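Local coordinates for protein BtGH115A (Bacteroides thetaiotaomicron, PDB 5BY3) that acts as a 4-O-methyl-alpha-glucuronidase of glycoside hydrolase family 115, with specificity for decorated arabinogalactans, at residues L404-M409 against R496-M501. Residues are numbered along the deposited sequence; the frame is centred on the assembly and turned at random.
Sequences LWLSTM and RKPEFM. With NI (nickel (II) ion), chain C.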
# COMPACT_ATOMS: atom_id res chain seq x y z
N LEU A 404 3.00 -1.32 -12.28
CA LEU A 404 3.15 0.14 -12.14
C LEU A 404 2.06 0.96 -12.78
O LEU A 404 2.05 2.20 -12.64
CB LEU A 404 4.47 0.60 -12.77
CG LEU A 404 5.81 0.17 -12.18
CD1 LEU A 404 6.91 0.66 -13.10
CD2 LEU A 404 5.94 0.79 -10.81
N TRP A 405 1.16 0.32 -13.52
CA TRP A 405 0.19 1.10 -14.25
C TRP A 405 -1.06 1.41 -13.44
O TRP A 405 -1.35 2.59 -13.16
CB TRP A 405 -0.10 0.45 -15.57
CG TRP A 405 -1.23 1.03 -16.35
CD1 TRP A 405 -1.57 2.35 -16.50
CD2 TRP A 405 -2.14 0.28 -17.15
NE1 TRP A 405 -2.65 2.46 -17.35
CE2 TRP A 405 -3.01 1.21 -17.77
CE3 TRP A 405 -2.31 -1.09 -17.40
CZ2 TRP A 405 -4.05 0.80 -18.61
CZ3 TRP A 405 -3.35 -1.49 -18.24
CH2 TRP A 405 -4.22 -0.55 -18.81
N LEU A 406 -1.77 0.35 -13.06
CA LEU A 406 -2.94 0.40 -12.22
C LEU A 406 -2.65 -0.22 -10.85
O LEU A 406 -1.67 -0.95 -10.66
CB LEU A 406 -4.09 -0.34 -12.91
CG LEU A 406 -4.51 0.25 -14.27
CD1 LEU A 406 -5.51 -0.67 -14.98
CD2 LEU A 406 -5.05 1.67 -14.11
N SER A 407 -3.50 0.11 -9.90
CA SER A 407 -3.36 -0.30 -8.56
C SER A 407 -4.47 -1.27 -8.27
O SER A 407 -5.61 -0.86 -7.94
CB SER A 407 -3.49 0.94 -7.66
OG SER A 407 -3.80 0.55 -6.31
N THR A 408 -4.14 -2.55 -8.34
CA THR A 408 -5.13 -3.53 -8.29
C THR A 408 -4.99 -4.57 -7.17
O THR A 408 -5.70 -5.60 -7.15
CB THR A 408 -5.28 -4.21 -9.67
OG1 THR A 408 -4.07 -4.90 -10.04
CG2 THR A 408 -5.68 -3.19 -10.72
N MSE A 409 -4.07 -4.32 -6.25
CA MSE A 409 -3.84 -5.27 -5.15
C MSE A 409 -5.12 -5.28 -4.38
O MSE A 409 -5.79 -4.25 -4.25
CB MSE A 409 -2.69 -4.85 -4.28
CG MSE A 409 -2.24 -6.03 -3.42
SE MSE A 409 -0.76 -5.34 -2.30
CE MSE A 409 0.48 -5.81 -3.80
N ARG A 496 -4.96 -12.37 -12.00
CA ARG A 496 -3.90 -11.95 -12.87
C ARG A 496 -4.12 -10.48 -13.10
O ARG A 496 -5.16 -10.06 -13.60
CB ARG A 496 -3.97 -12.71 -14.18
CG ARG A 496 -2.66 -12.63 -14.92
CD ARG A 496 -1.81 -13.86 -14.64
NE ARG A 496 -0.51 -13.73 -15.31
CZ ARG A 496 0.48 -14.61 -15.22
NH1 ARG A 496 0.34 -15.71 -14.47
NH2 ARG A 496 1.63 -14.37 -15.86
N LYS A 497 -3.15 -9.70 -12.64
CA LYS A 497 -3.11 -8.26 -12.83
C LYS A 497 -3.09 -7.90 -14.32
O LYS A 497 -2.61 -8.68 -15.14
CB LYS A 497 -1.86 -7.71 -12.16
CG LYS A 497 -1.91 -7.72 -10.64
CD LYS A 497 -0.77 -6.96 -9.97
CE LYS A 497 -1.19 -6.30 -8.65
NZ LYS A 497 -1.44 -7.19 -7.47
N PRO A 498 -3.64 -6.72 -14.67
CA PRO A 498 -3.51 -6.25 -16.05
C PRO A 498 -2.11 -6.36 -16.64
O PRO A 498 -1.96 -6.91 -17.73
CB PRO A 498 -3.92 -4.79 -15.94
CG PRO A 498 -4.99 -4.85 -14.90
CD PRO A 498 -4.51 -5.83 -13.88
N GLU A 499 -1.11 -5.87 -15.91
CA GLU A 499 0.28 -5.90 -16.29
C GLU A 499 0.86 -7.28 -16.44
O GLU A 499 1.80 -7.42 -17.19
CB GLU A 499 1.12 -5.10 -15.29
CG GLU A 499 0.76 -3.62 -15.20
CD GLU A 499 -0.24 -3.33 -14.09
OE1 GLU A 499 -0.99 -4.27 -13.78
OE2 GLU A 499 -0.30 -2.17 -13.55
N PHE A 500 0.30 -8.31 -15.78
CA PHE A 500 0.72 -9.73 -15.96
C PHE A 500 0.03 -10.53 -17.11
O PHE A 500 0.30 -11.73 -17.31
CB PHE A 500 0.60 -10.57 -14.66
CG PHE A 500 1.11 -9.91 -13.40
CD1 PHE A 500 2.02 -8.84 -13.43
CD2 PHE A 500 0.69 -10.41 -12.14
CE1 PHE A 500 2.45 -8.23 -12.23
CE2 PHE A 500 1.14 -9.84 -10.94
CZ PHE A 500 2.03 -8.74 -10.98
N MSE A 501 -0.84 -9.88 -17.88
CA MSE A 501 -1.71 -10.60 -18.86
C MSE A 501 -0.98 -11.03 -20.10
O MSE A 501 -1.53 -11.80 -20.88
CB MSE A 501 -2.92 -9.78 -19.31
CG MSE A 501 -3.93 -9.66 -18.17
SE MSE A 501 -4.66 -11.41 -17.68
CE MSE A 501 -5.35 -11.96 -19.43
NI NI C . 2.36 4.16 -11.35
O HOH W 1 -2.05 -3.79 -11.31
O HOH W 2 -3.71 -8.25 -8.24
O HOH W 3 3.72 4.50 -13.41
O HOH W 4 1.18 4.96 -9.26
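The backbones at Trp405 and Glu499 pass with their CA atoms 7.3 Å apart, and Glu499 bridges the gap by accepting two main-chain N-H groups on one carboxylate oxygen. Trp405 N reaches Glu499 OE2 at 2.9 Å, on the anti lone pair and with a bent N-H...O angle of 136°. Leu406 N meets the same OE2 at 3.0 Å from the syn side, tilted out of the carboxylate plane, and this bond is straighter at 159°. A turn at chi2 (93°) swings the carboxylate out of line with the chain and presents OE2 to both amides. The other oxygen, Glu499 OE1, takes a 2.7 Å bond from a water, which also donates to Leu406 O and accepts from Thr408 OG1. A glutamine here would probably leave the two N-H groups a weaker, uncharged acceptor, or set its own NH2 against them. Both segments are loops of the glycosyl hydrolase family 115 region, whose parallel strands are consistent with a TIM barrel: 404-409 runs between strand 388-393 and helix 411-423, while 496-501 follows helix 476-495. On the far side of 404-409, Leu404 O binds the nickel ion together with Asp436 and two waters. Leu406 CG lies over the centre of the Trp405 ring, and Pro498 CB approaches this indole obliquely, 4.1 Å from Trp405 CZ3; Trp405 NE1 is hydrogen-bonded to Tyr561 OH of helix 552-580. Next to it Leu406 CD1 touches Pro498 CG at 4.2 Å. The Thr408 and Lys497 side chains run alongside each other with opposite sense, bringing Thr408 OG1 to 3.5 Å from Lys497 CE. Bends at chi3 and chi4 carry the ammonium beyond it to the backbone of Met409, where Lys497 NZ donates to a second water.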